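Long-range contacts in transcription anti-terminator antagonist UpxZ (Bacteroides uniformis ATCC 8492, PDB 4EPZ), which probably antagonises transcription anti-termination, and so takes part in regulating capsular polysaccharide synthesis in Bacteroides uniformis: residues H17-L22 with D32-L37; K39-R44 with Y70-Y75. All blocks are in the same frame, centred on the assembly; numbering follows the deposited sequence.

Overall arrangement
Both contacts lie on the same side of the centre of a mainly helical, strand-free chain, their centres about 9 Å apart, and share helix 32-49. Contact 1 comes first and closes before contact 2 opens: it sets the end of helix 5-20 against the start of helix 32-49. In contact 2 the next part of helix 32-49 meets the end of helix 56-72 and the loop after it. The two join directly, with L19 CD2 3.7 Å from V41 CG2 and M20 CG 3.7 Å from A72 CB. Helix 32-49 thus packs in turn against its predecessor and its successor, linking three consecutive helices, with all four segments inside the UpxZ family region.

Contact 1: residues H17-L22 with D32-L37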
loop_
_atom_site.group_PDB
_atom_site.type_symbol
_atom_site.label_atom_id
_atom_site.label_comp_id
_atom_site.label_asym_id
_atom_site.label_seq_id
_atom_site.Cartn_x
_atom_site.Cartn_y
_atom_site.Cartn_z
ATOM N N HIS A 17 -4.455 -5.687 4.679
ATOM C CA HIS A 17 -5.646 -5.730 3.834
ATOM C C HIS A 17 -6.892 -6.102 4.651
ATOM O O HIS A 17 -7.917 -5.442 4.532
ATOM C CB HIS A 17 -5.466 -6.740 2.694
ATOM C CG HIS A 17 -6.640 -6.774 1.778
ATOM N ND1 HIS A 17 -7.615 -7.738 1.906
ATOM C CD2 HIS A 17 -6.989 -5.923 0.782
ATOM C CE1 HIS A 17 -8.507 -7.471 0.961
ATOM N NE2 HIS A 17 -8.163 -6.406 0.248
ATOM N N GLU A 18 -6.770 -7.147 5.474
ATOM C CA GLU A 18 -7.824 -7.674 6.356
ATOM C C GLU A 18 -8.353 -6.562 7.258
ATOM O O GLU A 18 -9.566 -6.370 7.384
ATOM C CB GLU A 18 -7.267 -8.835 7.212
ATOM C CG GLU A 18 -8.286 -9.467 8.156
ATOM C CD GLU A 18 -7.798 -10.531 9.126
ATOM O OE1 GLU A 18 -6.575 -10.798 9.178
ATOM O OE2 GLU A 18 -8.651 -11.087 9.855
ATOM N N LEU A 19 -7.422 -5.819 7.863
ATOM C CA LEU A 19 -7.737 -4.741 8.778
ATOM C C LEU A 19 -8.485 -3.616 8.056
ATOM O O LEU A 19 -9.493 -3.133 8.572
ATOM C CB LEU A 19 -6.436 -4.236 9.435
ATOM C CG LEU A 19 -6.510 -3.123 10.481
ATOM C CD1 LEU A 19 -7.612 -3.376 11.556
ATOM C CD2 LEU A 19 -5.162 -2.948 11.141
HETATM N N MSE A 20 -8.038 -3.239 6.851
HETATM C CA MSE A 20 -8.650 -2.129 6.103
HETATM C C MSE A 20 -10.034 -2.476 5.542
HETATM O O MSE A 20 -10.872 -1.587 5.426
HETATM C CB MSE A 20 -7.710 -1.662 4.990
HETATM C CG MSE A 20 -6.557 -0.906 5.579
HETATM SE SE MSE A 20 -5.393 -0.026 4.327
HETATM C CE MSE A 20 -4.538 -1.619 3.553
ATOM N N TYR A 21 -10.287 -3.734 5.247
ATOM C CA TYR A 21 -11.542 -4.182 4.641
ATOM C C TYR A 21 -12.565 -4.713 5.662
ATOM O O TYR A 21 -13.597 -5.273 5.269
ATOM C CB TYR A 21 -11.219 -5.244 3.576
ATOM C CG TYR A 21 -10.958 -4.606 2.228
ATOM C CD1 TYR A 21 -9.804 -3.859 1.996
ATOM C CD2 TYR A 21 -11.886 -4.709 1.198
ATOM C CE1 TYR A 21 -9.594 -3.211 0.780
ATOM C CE2 TYR A 21 -11.684 -4.071 -0.022
ATOM C CZ TYR A 21 -10.539 -3.324 -0.228
ATOM O OH TYR A 21 -10.344 -2.733 -1.446
ATOM N N LEU A 22 -12.304 -4.477 6.960
ATOM C CA LEU A 22 -13.120 -4.951 8.079
ATOM C C LEU A 22 -14.438 -4.180 8.193
ATOM O O LEU A 22 -14.496 -2.993 7.880
ATOM C CB LEU A 22 -12.299 -4.810 9.371
ATOM C CG LEU A 22 -12.536 -5.811 10.503
ATOM C CD1 LEU A 22 -12.076 -7.210 10.118
ATOM C CD2 LEU A 22 -11.782 -5.376 11.750
ATOM N N ASP A 32 -10.976 -5.211 22.578
ATOM C CA ASP A 32 -9.640 -5.755 22.866
ATOM C C ASP A 32 -9.013 -6.331 21.589
ATOM O O ASP A 32 -7.826 -6.124 21.350
ATOM C CB ASP A 32 -9.685 -6.845 23.955
ATOM C CG ASP A 32 -10.203 -6.422 25.321
ATOM O OD1 ASP A 32 -10.248 -5.199 25.591
ATOM O OD2 ASP A 32 -10.531 -7.314 26.132
ATOM N N GLU A 33 -9.826 -7.037 20.772
ATOM C CA GLU A 33 -9.429 -7.660 19.509
ATOM C C GLU A 33 -9.065 -6.602 18.469
ATOM O O GLU A 33 -8.012 -6.715 17.826
ATOM C CB GLU A 33 -10.546 -8.562 18.979
ATOM N N PHE A 34 -9.918 -5.560 18.314
ATOM C CA PHE A 34 -9.646 -4.470 17.373
ATOM C C PHE A 34 -8.291 -3.841 17.692
ATOM O O PHE A 34 -7.472 -3.657 16.785
ATOM C CB PHE A 34 -10.767 -3.410 17.385
ATOM C CG PHE A 34 -10.573 -2.289 16.388
ATOM C CD1 PHE A 34 -10.804 -2.494 15.028
ATOM C CD2 PHE A 34 -10.132 -1.035 16.802
ATOM C CE1 PHE A 34 -10.616 -1.455 14.108
ATOM C CE2 PHE A 34 -9.947 0.002 15.879
ATOM C CZ PHE A 34 -10.194 -0.214 14.543
ATOM N N CYS A 35 -8.038 -3.570 18.981
ATOM C CA CYS A 35 -6.767 -2.998 19.422
ATOM C C CYS A 35 -5.616 -3.983 19.156
ATOM O O CYS A 35 -4.596 -3.551 18.643
ATOM C CB CYS A 35 -6.834 -2.587 20.885
ATOM S SG CYS A 35 -7.981 -1.221 21.198
ATOM N N ARG A 36 -5.812 -5.293 19.443
ATOM C CA ARG A 36 -4.839 -6.381 19.239
ATOM C C ARG A 36 -4.392 -6.457 17.755
ATOM O O ARG A 36 -3.188 -6.493 17.488
ATOM C CB ARG A 36 -5.453 -7.722 19.691
ATOM C CG ARG A 36 -4.461 -8.824 20.080
ATOM C CD ARG A 36 -4.338 -9.949 19.052
ATOM N NE ARG A 36 -5.627 -10.411 18.526
ATOM C CZ ARG A 36 -5.908 -10.531 17.230
ATOM N NH1 ARG A 36 -4.990 -10.244 16.315
ATOM N NH2 ARG A 36 -7.106 -10.946 16.842
ATOM N N LEU A 37 -5.367 -6.460 16.810
ATOM C CA LEU A 37 -5.142 -6.493 15.370
ATOM C C LEU A 37 -4.442 -5.212 14.882
ATOM O O LEU A 37 -3.527 -5.296 14.056
ATOM C CB LEU A 37 -6.460 -6.695 14.610
ATOM C CG LEU A 37 -6.327 -7.001 13.099
ATOM C CD1 LEU A 37 -5.547 -8.295 12.853
ATOM C CD2 LEU A 37 -7.695 -7.127 12.442
#
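L19 and L37 each hold CG opposite their own backbone N (chi1 -178° and -169°), which carries the methyl groups out of the two helices so that the two side chains lie alongside each other, head to tail. Their closest approach is from L19 CD1 to L37 CD2, 3.9 Å, and L37 CG lies only slightly farther from the same methyl. The second methyl of L19, CD2, runs beside the backbone of the other helix, 4.1 Å from L37 O. F34, one turn before L37, adds its aromatic ring to this apolar patch. L22 CD2 comes to the ring's edge, near its plane, at 4.5 Å from F34 CD1, while L19 CD1 approaches F34 CE1 obliquely at 4.4 Å. L22 also reaches L37, so that two leucines from one segment meet a phenylalanine and a leucine from the other.

The arrangement is that of an alpha-alpha hairpin: helix 5-20 ends here, helix 32-49 starts here, and the two run roughly antiparallel. No hydrogen bond crosses between the segments; apolar side chains make the contact. Part of the connection, residues 23-28, is not modelled. L19 is buried, and A72 of helix 56-72 and V41 and N38 of helix 32-49 also touch it, whereas L22 lies at the exposed margin. F34 packs further on I74, and its backbone N is hydrogen-bonded to S31 OG just ahead of the helix. On another side of segment 17-22, H17 NE2 and Y21 OH form hydrogen bonds with E142 and E146, respectively, of helix 138-152.

Contact 2: residues K39-R44 with Y70-Y75; sequences KEVLTR and YNATIY
L42 and T73 bring the two backbones to within 5.9 Å, CA to CA, at the point where T73 leaves the helical path of helix 56-72 with an extended psi of 141°. L42 has the largest share of the contact. Its CB lies 3.8 Å from T73 OG1, and its two methyls part toward two tyrosines. CD1 comes to the edge of the Y70 ring, near the ring plane and 4.0 Å from CE1; CD2 packs 3.7 Å from Y75 CB. The leucine lies roughly perpendicular to each tyrosine side chain. The methyl of T73 fills in between, with T73 CG2 4.0 Å from L42 CD1 and nearly as close to L42 CB. The Y75 ring turns its edge to the backbone of the other helix, with K39 N in the ring plane and 3.6 Å from Y75 CE2. On the inner side, V41 CG1 fits against A72 CB and T73 CB, at 4.2 and 4.1 Å.

Consecutive helices 32-49 and 56-72 run roughly antiparallel here, as a helical hairpin, and the chain leaving helix 56-72 runs back alongside helix 32-49 toward its start, from L42 to K39. Helix 5-20 backs the inner side, where M15 touches V41. With OG1 opposite its backbone N (chi1 -174°), T73 forms a hydrogen bond through OG1 with N38 O, and T73 OG1 in turn accepts a weak bond from Y75 N. Y70 OH is bonded to D46 OD1, which would help fix its ring beside L42.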
loop_
_atom_site.group_PDB
_atom_site.type_symbol
_atom_site.label_atom_id
_atom_site.label_comp_id
_atom_site.label_asym_id
_atom_site.label_seq_id
_atom_site.Cartn_x
_atom_site.Cartn_y
_atom_site.Cartn_z
ATOM N N LYS A 39 -2.614 -3.309 16.753
ATOM C CA LYS A 39 -1.308 -3.358 17.412
ATOM C C LYS A 39 -0.388 -4.316 16.666
ATOM O O LYS A 39 0.772 -4.000 16.448
ATOM C CB LYS A 39 -1.451 -3.768 18.902
ATOM C CG LYS A 39 -0.142 -3.845 19.706
ATOM C CD LYS A 39 0.608 -2.512 19.809
ATOM C CE LYS A 39 1.740 -2.559 20.810
ATOM N NZ LYS A 39 1.253 -2.528 22.217
ATOM N N GLU A 40 -0.905 -5.487 16.303
ATOM C CA GLU A 40 -0.103 -6.486 15.602
ATOM C C GLU A 40 0.372 -5.960 14.244
ATOM O O GLU A 40 1.523 -6.203 13.870
ATOM C CB GLU A 40 -0.851 -7.785 15.408
ATOM C CG GLU A 40 0.113 -8.870 14.956
ATOM C CD GLU A 40 -0.423 -10.275 14.827
ATOM O OE1 GLU A 40 -1.516 -10.562 15.370
ATOM O OE2 GLU A 40 0.252 -11.086 14.154
ATOM N N VAL A 41 -0.507 -5.255 13.505
ATOM C CA VAL A 41 -0.105 -4.669 12.211
ATOM C C VAL A 41 1.010 -3.622 12.460
ATOM O O VAL A 41 2.012 -3.630 11.744
ATOM C CB VAL A 41 -1.297 -4.099 11.394
ATOM C CG1 VAL A 41 -0.822 -3.242 10.218
ATOM C CG2 VAL A 41 -2.208 -5.229 10.895
ATOM N N LEU A 42 0.893 -2.793 13.531
ATOM C CA LEU A 42 1.944 -1.812 13.829
ATOM C C LEU A 42 3.249 -2.522 14.193
ATOM O O LEU A 42 4.309 -2.178 13.650
ATOM C CB LEU A 42 1.523 -0.871 14.967
ATOM C CG LEU A 42 2.572 0.156 15.361
ATOM C CD1 LEU A 42 2.800 1.200 14.272
ATOM C CD2 LEU A 42 2.216 0.797 16.671
ATOM N N THR A 43 3.164 -3.532 15.072
ATOM C CA THR A 43 4.323 -4.301 15.538
ATOM C C THR A 43 5.058 -4.927 14.360
ATOM O O THR A 43 6.281 -4.801 14.286
ATOM C CB THR A 43 3.897 -5.342 16.566
ATOM O OG1 THR A 43 3.285 -4.637 17.659
ATOM C CG2 THR A 43 5.072 -6.187 17.079
ATOM N N ARG A 44 4.319 -5.593 13.464
ATOM C CA ARG A 44 4.891 -6.238 12.267
ATOM C C ARG A 44 5.531 -5.212 11.317
ATOM O O ARG A 44 6.608 -5.464 10.780
ATOM C CB ARG A 44 3.832 -7.051 11.536
ATOM C CG ARG A 44 3.468 -8.356 12.275
ATOM C CD ARG A 44 2.377 -9.058 11.508
ATOM N NE ARG A 44 2.077 -10.396 12.035
ATOM C CZ ARG A 44 2.525 -11.536 11.508
ATOM N NH1 ARG A 44 3.343 -11.521 10.464
ATOM N NH2 ARG A 44 2.152 -12.702 12.021
ATOM N N TYR A 70 1.489 0.564 7.697
ATOM C CA TYR A 70 1.403 1.870 8.362
ATOM C C TYR A 70 0.112 2.633 7.971
ATOM O O TYR A 70 -0.395 3.415 8.781
ATOM C CB TYR A 70 2.653 2.714 8.103
ATOM C CG TYR A 70 3.880 2.253 8.872
ATOM C CD1 TYR A 70 3.855 2.126 10.258
ATOM C CD2 TYR A 70 5.075 1.978 8.214
ATOM C CE1 TYR A 70 4.978 1.682 10.971
ATOM C CE2 TYR A 70 6.208 1.549 8.916
ATOM C CZ TYR A 70 6.155 1.409 10.292
ATOM O OH TYR A 70 7.267 0.993 10.975
ATOM N N ASN A 71 -0.469 2.364 6.790
ATOM C CA ASN A 71 -1.744 3.000 6.469
ATOM C C ASN A 71 -2.893 2.294 7.154
ATOM O O ASN A 71 -3.870 2.951 7.489
ATOM C CB ASN A 71 -2.012 3.044 4.969
ATOM C CG ASN A 71 -1.416 4.288 4.368
ATOM O OD1 ASN A 71 -1.903 5.417 4.594
ATOM N ND2 ASN A 71 -0.249 4.136 3.765
ATOM N N ALA A 72 -2.798 0.966 7.339
ATOM C CA ALA A 72 -3.876 0.168 7.943
ATOM C C ALA A 72 -4.043 0.436 9.451
ATOM O O ALA A 72 -5.172 0.536 9.937
ATOM C CB ALA A 72 -3.622 -1.315 7.730
ATOM N N THR A 73 -2.936 0.471 10.190
ATOM C CA THR A 73 -3.011 0.600 11.656
ATOM C C THR A 73 -3.444 2.004 12.087
ATOM O O THR A 73 -2.961 2.995 11.531
ATOM C CB THR A 73 -1.690 0.173 12.344
ATOM O OG1 THR A 73 -1.911 0.193 13.768
ATOM C CG2 THR A 73 -0.482 1.074 11.976
ATOM N N ILE A 74 -4.290 2.076 13.151
ATOM C CA ILE A 74 -4.746 3.357 13.718
ATOM C C ILE A 74 -3.637 4.001 14.535
ATOM O O ILE A 74 -3.683 5.205 14.810
ATOM C CB ILE A 74 -6.011 3.183 14.613
ATOM C CG1 ILE A 74 -5.753 2.148 15.745
ATOM C CG2 ILE A 74 -7.219 2.837 13.754
ATOM C CD1 ILE A 74 -6.696 2.168 16.966
ATOM N N TYR A 75 -2.687 3.176 14.996
ATOM C CA TYR A 75 -1.629 3.650 15.889
ATOM C C TYR A 75 -0.560 4.432 15.139
ATOM O O TYR A 75 -0.193 4.096 14.010
ATOM C CB TYR A 75 -1.043 2.468 16.647
ATOM C CG TYR A 75 -2.064 1.830 17.566
ATOM C CD1 TYR A 75 -2.756 2.590 18.515
ATOM C CD2 TYR A 75 -2.340 0.470 17.495
ATOM C CE1 TYR A 75 -3.720 2.009 19.343
ATOM C CE2 TYR A 75 -3.269 -0.127 18.347
ATOM C CZ TYR A 75 -3.945 0.644 19.280
ATOM O OH TYR A 75 -4.865 0.056 20.106
#